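PDB 6QK4: membrane-bound lytic murein transglycosylase A from Burkholderia pseudomallei, which probably cleaves the beta-1,4 linkage between N-acetylmuramic acid and N-acetylglucosamine in peptidoglycan, forming a 1,6-anhydro bond in the muramic acid residue. Local coordinates for residues 99-107 with 329-340; 281-289 with 299-307. One frame throughout, in Å; residues are numbered along the deposited sequence.

In the fold
Contacts 1 and 2 share a strand system that is probably a double-psi beta-barrel, as in relatives of the 3D domain, and their centres lie about 13 Å apart. Strand 336-346 links them: it pairs with strand 101-114 in contact 1 and also runs antiparallel to strand 285-291 of contact 2, where Arg340 N lies 2.8 Å from Gln289 O. A second junction joins the side chains, Tyr106 OH standing 2.8 Å from Asp307 OD2, a probable hydrogen bond. Between these points Val103 CG2 packs on Leu288 CD1 at 3.9 Å. In sequence, the hairpin of contact 2 is nested within the long loop that contact 1 closes, which also contains most of the MltA-specific insert.

Contact 1: residues 99-107 with 329-340; sequences LDGLVTGYY and GDQAGRMKQNGR
Asp100 and Arg340 meet side-on: NE and NH2 of the guanidinium both point at the single oxygen Asp100 OD1, at 2.7 Å from NE and 2.8 Å from NH2, making a salt bridge. The oxygen lies close to the guanidinium plane, whereas the carboxylate is turned 38° against it. Asn338 ND2 brings a third N-H to the same OD1 at 3.1 Å, approaching from above the carboxylate; the carboxylate and amide planes are nearly perpendicular. Three donors on one oxygen should favour the charged carboxylate. Leu99 CB lies over one guanidinium face, 3.6 Å from Arg340 NE.

Farther along, Val103 and Met335 meet through methyl groups. The first torsion of Val103 (-173°) sets CG1 opposite the backbone N, and this branch touches Met335 CE at 3.5 Å; Val103 CG2 lies 4.0 Å from Gly339 CA. Where the strand meets the helix, Ala332 CB packs against the backbone at Gly105 C and Tyr106 N, and one water accepts from Gly105 N while lying within bonding distance of Ala332 O and Met335 O. At the far end Tyr107 presents a ring face to Gly329, whose CA sits 3.3 Å from the ring centroid and 12° off its normal, a CH-pi contact with helix backbone.

Backbone bonds join Gly101 to Gly339 and Val103 to Gln337 in antiparallel register, although the bond from Gly339 N is weak. Strand 101-107 borders strand 336-340 first and helix 329-334 next, the axes of strand and helix approaching to 6.1 Å. Strand 317-324 flanks 101-107 in parallel, with Asp319 bonded to Thr104 OG1 and Trp322 packed on Ala332 and Met335, while strand 285-291 touches Val103 through Thr290.

Contact 2: residues 281-289 with 299-307; sequences PLGTPVFLQ and LNRLVFAQD
Val286 and Val303 pair through reciprocal backbone hydrogen bonds, two of the six that join residues 281-289 to 299-307; Val303 N to Val286 O, at 2.9 Å, is nearly linear (177°). Leu288 and Arg301 form a second hydrogen-bonded antiparallel pair. At the other end Ala305 N donates to Thr284 O and Gly283 N to Ala305 O, carrying the pairing into the type II turn Pro281-Thr284. That turn is held twice at Pro281 O, by Thr284 N and by Thr284 OG1, the latter at 2.7 Å.

Apolar contacts divide between the two faces. On one, Pro285 CB rests 3.7 Å from Phe304 CE2, and Phe287 CD1 meets Leu302 CB at 3.9 Å. On the other, Val303 CG2 touches Val286 CB at 4.0 Å and Val286 O at 3.3 Å.

Separately, with CG turned opposite its backbone N (chi1 -166°), the Phe287 ring lies along the Asn300-Leu302 backbone, with Arg301 O over one face, offset toward the rim.

Among polar side chains, Gln289 and Asn300 run side by side. Asn300 OD1 comes 3.2 Å from Gln289 CG and has no polar partner in the model, while the NE2 and ND2 groups both donate to Ala13 O.

Phe304 also packs on helix 44-55, whereas Val286 meets strand 336-346. The arrangement is a twisted antiparallel hairpin (138° between strand directions) of the 3D domain, as expected of a double-psi beta-barrel.

Contact 1: residues 99-107 with 329-340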
loop_
_atom_site.group_PDB
_atom_site.type_symbol
_atom_site.label_atom_id
_atom_site.label_comp_id
_atom_site.label_asym_id
_atom_site.label_seq_id
_atom_site.Cartn_x
_atom_site.Cartn_y
_atom_site.Cartn_z
ATOM N N LEU A 99 14.488 18.603 6.914
ATOM C CA LEU A 99 13.107 18.217 7.216
ATOM C C LEU A 99 12.425 17.514 6.055
ATOM O O LEU A 99 11.510 16.738 6.309
ATOM C CB LEU A 99 12.253 19.444 7.604
ATOM C CG LEU A 99 12.749 20.178 8.898
ATOM C CD1 LEU A 99 11.928 21.438 9.105
ATOM C CD2 LEU A 99 12.505 19.246 10.089
ATOM N N ASP A 100 12.937 17.657 4.819
ATOM C CA ASP A 100 12.339 16.970 3.667
ATOM C C ASP A 100 12.616 15.470 3.696
ATOM O O ASP A 100 13.761 15.029 3.965
ATOM C CB ASP A 100 12.936 17.492 2.329
ATOM C CG ASP A 100 12.458 18.877 1.956
ATOM O OD1 ASP A 100 11.380 19.302 2.362
ATOM O OD2 ASP A 100 13.189 19.505 1.163
ATOM N N GLY A 101 11.574 14.677 3.355
ATOM C CA GLY A 101 11.783 13.246 3.145
ATOM C C GLY A 101 10.823 12.666 2.130
ATOM O O GLY A 101 9.952 13.358 1.620
ATOM N N LEU A 102 11.000 11.398 1.789
ATOM C CA LEU A 102 10.333 10.836 0.633
ATOM C C LEU A 102 9.122 10.000 1.060
ATOM O O LEU A 102 9.209 9.182 1.994
ATOM C CB LEU A 102 11.307 9.986 -0.188
ATOM C CG LEU A 102 10.708 9.241 -1.357
ATOM C CD1 LEU A 102 10.334 10.253 -2.422
ATOM C CD2 LEU A 102 11.687 8.207 -1.892
ATOM N N VAL A 103 7.992 10.226 0.395
ATOM C CA VAL A 103 6.748 9.454 0.602
ATOM C C VAL A 103 6.462 8.637 -0.652
ATOM O O VAL A 103 6.170 9.198 -1.731
ATOM C CB VAL A 103 5.549 10.365 0.877
ATOM C CG1 VAL A 103 4.288 9.506 1.254
ATOM C CG2 VAL A 103 5.906 11.273 2.052
ATOM N N THR A 104 6.491 7.317 -0.516
ATOM C CA THR A 104 6.063 6.447 -1.597
ATOM C C THR A 104 4.704 5.833 -1.226
ATOM O O THR A 104 4.138 6.157 -0.186
ATOM C CB THR A 104 7.137 5.381 -1.891
ATOM O OG1 THR A 104 7.535 4.725 -0.686
ATOM C CG2 THR A 104 8.388 6.042 -2.506
ATOM N N GLY A 105 4.177 4.916 -2.048
ATOM C CA GLY A 105 2.862 4.353 -1.755
ATOM C C GLY A 105 2.774 2.857 -1.994
ATOM O O GLY A 105 3.567 2.286 -2.740
ATOM N N TYR A 106 1.852 2.207 -1.264
ATOM C CA TYR A 106 1.595 0.780 -1.507
ATOM C C TYR A 106 0.109 0.511 -1.361
ATOM O O TYR A 106 -0.686 1.394 -0.978
ATOM C CB TYR A 106 2.406 -0.117 -0.574
ATOM C CG TYR A 106 2.113 -0.145 0.916
ATOM C CD1 TYR A 106 2.271 0.995 1.733
ATOM C CD2 TYR A 106 1.749 -1.361 1.539
ATOM C CE1 TYR A 106 2.061 0.873 3.115
ATOM C CE2 TYR A 106 1.588 -1.483 2.892
ATOM C CZ TYR A 106 1.717 -0.334 3.668
ATOM O OH TYR A 106 1.555 -0.486 5.028
ATOM N N TYR A 107 -0.286 -0.704 -1.750
ATOM C CA TYR A 107 -1.698 -1.080 -1.775
ATOM C C TYR A 107 -1.787 -2.580 -1.600
ATOM O O TYR A 107 -0.761 -3.292 -1.600
ATOM C CB TYR A 107 -2.381 -0.653 -3.098
ATOM C CG TYR A 107 -2.062 -1.550 -4.272
ATOM C CD1 TYR A 107 -0.793 -1.596 -4.804
ATOM C CD2 TYR A 107 -3.068 -2.300 -4.875
ATOM C CE1 TYR A 107 -0.519 -2.380 -5.941
ATOM C CE2 TYR A 107 -2.810 -3.089 -6.000
ATOM C CZ TYR A 107 -1.538 -3.121 -6.509
ATOM O OH TYR A 107 -1.296 -3.868 -7.631
ATOM N N GLY A 329 -3.953 0.902 -6.228
ATOM C CA GLY A 329 -2.652 0.551 -6.773
ATOM C C GLY A 329 -2.094 1.535 -7.802
ATOM O O GLY A 329 -0.865 1.680 -7.934
ATOM N N ASP A 330 -2.960 2.163 -8.590
ATOM C CA ASP A 330 -2.445 3.121 -9.559
ATOM C C ASP A 330 -1.940 4.356 -8.831
ATOM O O ASP A 330 -0.956 4.973 -9.263
ATOM C CB ASP A 330 -3.520 3.486 -10.587
ATOM C CG ASP A 330 -3.562 2.462 -11.755
ATOM O OD1 ASP A 330 -2.520 1.778 -11.995
ATOM O OD2 ASP A 330 -4.622 2.332 -12.409
ATOM N N GLN A 331 -2.606 4.723 -7.737
ATOM C CA GLN A 331 -2.094 5.845 -6.944
ATOM C C GLN A 331 -0.784 5.448 -6.315
ATOM O O GLN A 331 0.191 6.192 -6.384
ATOM C CB GLN A 331 -3.067 6.283 -5.851
ATOM C CG GLN A 331 -4.367 6.862 -6.265
ATOM C CD GLN A 331 -4.213 8.145 -7.049
ATOM O OE1 GLN A 331 -4.487 8.190 -8.251
ATOM N NE2 GLN A 331 -3.771 9.191 -6.386
ATOM N N ALA A 332 -0.734 4.236 -5.738
ATOM C CA ALA A 332 0.483 3.767 -5.093
ATOM C C ALA A 332 1.645 3.735 -6.086
ATOM O O ALA A 332 2.774 4.123 -5.753
ATOM C CB ALA A 332 0.222 2.371 -4.460
ATOM N N GLY A 333 1.388 3.263 -7.315
ATOM C CA GLY A 333 2.449 3.115 -8.308
ATOM C C GLY A 333 3.121 4.411 -8.705
ATOM O O GLY A 333 4.303 4.423 -9.054
ATOM N N ARG A 334 2.397 5.505 -8.651
ATOM C CA ARG A 334 2.933 6.773 -9.081
ATOM C C ARG A 334 3.452 7.601 -7.914
ATOM O O ARG A 334 3.920 8.709 -8.137
ATOM C CB ARG A 334 1.855 7.562 -9.821
ATOM C CG ARG A 334 1.251 6.836 -11.038
ATOM C CD ARG A 334 2.311 6.490 -12.088
ATOM N NE ARG A 334 2.430 5.035 -12.291
ATOM C CZ ARG A 334 3.570 4.381 -12.554
ATOM N NH1 ARG A 334 4.724 5.038 -12.647
ATOM N NH2 ARG A 334 3.561 3.055 -12.714
ATOM N N MET A 335 3.354 7.117 -6.671
ATOM C CA MET A 335 3.633 8.007 -5.539
ATOM C C MET A 335 5.137 8.027 -5.263
ATOM O O MET A 335 5.742 7.002 -4.905
ATOM C CB MET A 335 2.844 7.605 -4.270
ATOM C CG MET A 335 2.473 8.964 -3.353
ATOM S SD MET A 335 1.987 8.265 -1.889
ATOM C CE MET A 335 1.784 9.964 -1.165
ATOM N N LYS A 336 5.731 9.224 -5.355
ATOM C CA LYS A 336 7.156 9.388 -5.070
ATOM C C LYS A 336 7.343 10.873 -4.819
ATOM O O LYS A 336 7.730 11.639 -5.720
ATOM C CB LYS A 336 8.020 8.884 -6.238
ATOM C CG LYS A 336 9.503 8.759 -5.860
ATOM C CD LYS A 336 10.419 8.198 -6.995
ATOM C CE LYS A 336 11.875 8.572 -6.612
ATOM N NZ LYS A 336 12.868 7.639 -7.191
ATOM N N GLN A 337 6.911 11.306 -3.629
ATOM C CA GLN A 337 6.614 12.708 -3.342
ATOM C C GLN A 337 7.462 13.206 -2.188
ATOM O O GLN A 337 7.659 12.494 -1.193
ATOM C CB GLN A 337 5.104 12.927 -2.955
ATOM C CG GLN A 337 4.100 12.102 -3.756
ATOM C CD GLN A 337 4.127 12.447 -5.255
ATOM O OE1 GLN A 337 4.381 11.578 -6.144
ATOM N NE2 GLN A 337 3.913 13.740 -5.559
ATOM N N ASN A 338 7.876 14.483 -2.293
ATOM C CA ASN A 338 8.489 15.098 -1.112
ATOM C C ASN A 338 7.454 15.209 -0.001
ATOM O O ASN A 338 6.251 15.406 -0.259
ATOM C CB ASN A 338 8.983 16.499 -1.412
ATOM C CG ASN A 338 9.794 17.083 -0.276
ATOM O OD1 ASN A 338 10.690 16.412 0.289
ATOM N ND2 ASN A 338 9.459 18.366 0.092
ATOM N N GLY A 339 7.952 15.088 1.243
ATOM C CA GLY A 339 7.085 15.125 2.418
ATOM C C GLY A 339 7.730 15.694 3.668
ATOM O O GLY A 339 8.955 15.796 3.785
ATOM N N ARG A 340 6.858 16.068 4.604
ATOM C CA ARG A 340 7.223 16.550 5.952
ATOM C C ARG A 340 6.417 15.790 7.015
ATOM O O ARG A 340 5.241 15.420 6.808
ATOM C CB ARG A 340 6.926 18.039 6.104
ATOM C CG ARG A 340 7.796 18.913 5.221
ATOM C CD ARG A 340 9.264 18.867 5.662
ATOM N NE ARG A 340 10.109 19.692 4.761
ATOM C CZ ARG A 340 10.305 21.027 4.861
ATOM N NH1 ARG A 340 9.678 21.758 5.803
ATOM N NH2 ARG A 340 11.092 21.625 3.924
HETATM O O HOH W 1 5.366 4.218 -4.693
#

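Contact 2: residues 281-289 with 299-307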
loop_
_atom_site.group_PDB
_atom_site.type_symbol
_atom_site.label_atom_id
_atom_site.label_comp_id
_atom_site.label_asym_id
_atom_site.label_seq_id
_atom_site.Cartn_x
_atom_site.Cartn_y
_atom_site.Cartn_z
ATOM N N PRO A 281 8.754 4.548 15.857
ATOM C CA PRO A 281 8.281 3.274 16.435
ATOM C C PRO A 281 6.867 2.943 15.986
ATOM O O PRO A 281 6.019 3.825 15.824
ATOM C CB PRO A 281 8.310 3.538 17.952
ATOM C CG PRO A 281 9.289 4.676 18.137
ATOM C CD PRO A 281 9.156 5.533 16.884
ATOM N N LEU A 282 6.607 1.648 15.791
ATOM C CA LEU A 282 5.235 1.261 15.499
ATOM C C LEU A 282 4.295 1.758 16.597
ATOM O O LEU A 282 4.600 1.733 17.807
ATOM C CB LEU A 282 5.134 -0.260 15.343
ATOM C CG LEU A 282 5.822 -0.799 14.100
ATOM C CD1 LEU A 282 5.877 -2.325 14.194
ATOM C CD2 LEU A 282 5.192 -0.334 12.773
ATOM N N GLY A 283 3.144 2.280 16.153
ATOM C CA GLY A 283 2.157 2.887 17.028
ATOM C C GLY A 283 2.202 4.420 17.034
ATOM O O GLY A 283 1.260 5.043 17.535
ATOM N N THR A 284 3.272 5.030 16.481
ATOM C CA THR A 284 3.390 6.502 16.523
ATOM C C THR A 284 2.380 7.092 15.557
ATOM O O THR A 284 2.393 6.735 14.368
ATOM C CB THR A 284 4.802 6.967 16.110
ATOM O OG1 THR A 284 5.801 6.273 16.899
ATOM C CG2 THR A 284 4.947 8.487 16.283
ATOM N N PRO A 285 1.520 8.006 15.992
ATOM C CA PRO A 285 0.746 8.791 15.017
ATOM C C PRO A 285 1.654 9.844 14.396
ATOM O O PRO A 285 2.537 10.385 15.055
ATOM C CB PRO A 285 -0.352 9.467 15.872
ATOM C CG PRO A 285 -0.210 8.806 17.289
ATOM C CD PRO A 285 1.269 8.429 17.388
ATOM N N VAL A 286 1.440 10.135 13.108
ATOM C CA VAL A 286 2.321 10.999 12.325
ATOM C C VAL A 286 1.416 11.938 11.534
ATOM O O VAL A 286 0.502 11.477 10.838
ATOM C CB VAL A 286 3.198 10.222 11.317
ATOM C CG1 VAL A 286 4.148 11.200 10.541
ATOM C CG2 VAL A 286 4.042 9.164 12.045
ATOM N N PHE A 287 1.685 13.264 11.602
ATOM C CA PHE A 287 0.989 14.144 10.683
ATOM C C PHE A 287 1.877 14.287 9.461
ATOM O O PHE A 287 3.052 14.666 9.595
ATOM C CB PHE A 287 0.641 15.517 11.296
ATOM C CG PHE A 287 -0.359 16.235 10.410
ATOM C CD1 PHE A 287 -1.686 15.837 10.420
ATOM C CD2 PHE A 287 0.055 17.164 9.461
ATOM C CE1 PHE A 287 -2.602 16.389 9.607
ATOM C CE2 PHE A 287 -0.899 17.739 8.565
ATOM C CZ PHE A 287 -2.223 17.315 8.614
ATOM N N LEU A 288 1.341 13.890 8.295
ATOM C CA LEU A 288 2.085 13.810 7.055
ATOM C C LEU A 288 1.640 14.946 6.131
ATOM O O LEU A 288 0.465 15.064 5.833
ATOM C CB LEU A 288 1.836 12.422 6.408
ATOM C CG LEU A 288 2.672 12.086 5.185
ATOM C CD1 LEU A 288 4.176 12.141 5.468
ATOM C CD2 LEU A 288 2.272 10.665 4.658
ATOM N N GLN A 289 2.603 15.732 5.652
ATOM C CA GLN A 289 2.341 16.767 4.663
ATOM C C GLN A 289 3.078 16.367 3.400
ATOM O O GLN A 289 4.303 16.206 3.434
ATOM C CB GLN A 289 2.847 18.102 5.194
ATOM C CG GLN A 289 2.666 19.245 4.118
ATOM C CD GLN A 289 3.143 20.575 4.678
ATOM O OE1 GLN A 289 3.946 20.614 5.629
ATOM N NE2 GLN A 289 2.644 21.661 4.118
ATOM N N LEU A 299 -1.559 17.065 0.035
ATOM C CA LEU A 299 -2.121 15.919 0.756
ATOM C C LEU A 299 -1.611 16.037 2.192
ATOM O O LEU A 299 -0.416 15.862 2.449
ATOM C CB LEU A 299 -1.692 14.597 0.103
ATOM C CG LEU A 299 -2.183 13.333 0.854
ATOM C CD1 LEU A 299 -3.677 13.340 0.933
ATOM C CD2 LEU A 299 -1.727 12.198 -0.100
ATOM N N ASN A 300 -2.488 16.474 3.095
ATOM C CA ASN A 300 -2.146 16.654 4.499
ATOM C C ASN A 300 -2.954 15.666 5.323
ATOM O O ASN A 300 -4.186 15.716 5.307
ATOM C CB ASN A 300 -2.488 18.089 4.934
ATOM C CG ASN A 300 -1.480 19.104 4.375
ATOM O OD1 ASN A 300 -0.390 19.272 4.921
ATOM N ND2 ASN A 300 -1.866 19.801 3.314
ATOM N N ARG A 301 -2.285 14.720 6.001
ATOM C CA ARG A 301 -3.053 13.558 6.478
ATOM C C ARG A 301 -2.474 13.096 7.814
ATOM O O ARG A 301 -1.253 12.874 7.896
ATOM C CB ARG A 301 -2.938 12.325 5.524
ATOM C CG ARG A 301 -4.096 11.972 4.561
ATOM C CD ARG A 301 -5.195 11.415 5.294
ATOM N NE ARG A 301 -6.297 10.775 4.594
ATOM C CZ ARG A 301 -7.479 11.331 4.353
ATOM N NH1 ARG A 301 -7.674 12.636 4.561
ATOM N NH2 ARG A 301 -8.450 10.591 3.841
ATOM N N LEU A 302 -3.323 12.941 8.834
ATOM C CA LEU A 302 -2.929 12.264 10.068
ATOM C C LEU A 302 -2.995 10.769 9.813
ATOM O O LEU A 302 -4.045 10.245 9.436
ATOM C CB LEU A 302 -3.852 12.644 11.224
ATOM C CG LEU A 302 -3.498 11.959 12.570
ATOM C CD1 LEU A 302 -2.108 12.322 13.123
ATOM C CD2 LEU A 302 -4.583 12.305 13.563
ATOM N N VAL A 303 -1.858 10.101 9.985
ATOM C CA VAL A 303 -1.732 8.670 9.745
ATOM C C VAL A 303 -1.089 8.034 10.984
ATOM O O VAL A 303 -0.633 8.707 11.940
ATOM C CB VAL A 303 -0.889 8.384 8.485
ATOM C CG1 VAL A 303 -1.539 9.099 7.237
ATOM C CG2 VAL A 303 0.539 8.952 8.637
ATOM N N PHE A 304 -1.030 6.690 10.964
ATOM C CA PHE A 304 -0.437 5.963 12.102
ATOM C C PHE A 304 0.614 5.008 11.582
ATOM O O PHE A 304 0.391 4.343 10.573
ATOM C CB PHE A 304 -1.511 5.181 12.871
ATOM C CG PHE A 304 -2.471 6.078 13.613
ATOM C CD1 PHE A 304 -3.529 6.628 12.942
ATOM C CD2 PHE A 304 -2.317 6.284 14.999
ATOM C CE1 PHE A 304 -4.424 7.475 13.647
ATOM C CE2 PHE A 304 -3.189 7.124 15.718
ATOM C CZ PHE A 304 -4.237 7.731 14.988
ATOM N N ALA A 305 1.779 4.971 12.245
ATOM C CA ALA A 305 2.850 4.046 11.847
ATOM C C ALA A 305 2.487 2.627 12.264
ATOM O O ALA A 305 2.565 2.274 13.444
ATOM C CB ALA A 305 4.165 4.507 12.491
ATOM N N GLN A 306 2.017 1.814 11.299
ATOM C CA GLN A 306 1.425 0.534 11.624
ATOM C C GLN A 306 2.014 -0.539 10.755
ATOM O O GLN A 306 1.490 -1.666 10.770
ATOM C CB GLN A 306 -0.113 0.554 11.491
ATOM C CG GLN A 306 -0.736 1.635 12.485
ATOM C CD GLN A 306 -2.265 1.691 12.452
ATOM O OE1 GLN A 306 -2.896 1.611 11.376
ATOM N NE2 GLN A 306 -2.852 2.001 13.604
ATOM N N ASP A 307 3.103 -0.242 10.041
ATOM C CA ASP A 307 3.668 -1.281 9.173
ATOM C C ASP A 307 5.135 -0.953 8.968
ATOM O O ASP A 307 5.600 0.125 9.316
ATOM C CB ASP A 307 2.885 -1.368 7.826
ATOM C CG ASP A 307 2.957 -2.799 7.164
ATOM O OD1 ASP A 307 3.599 -3.724 7.729
ATOM O OD2 ASP A 307 2.366 -2.942 6.046
#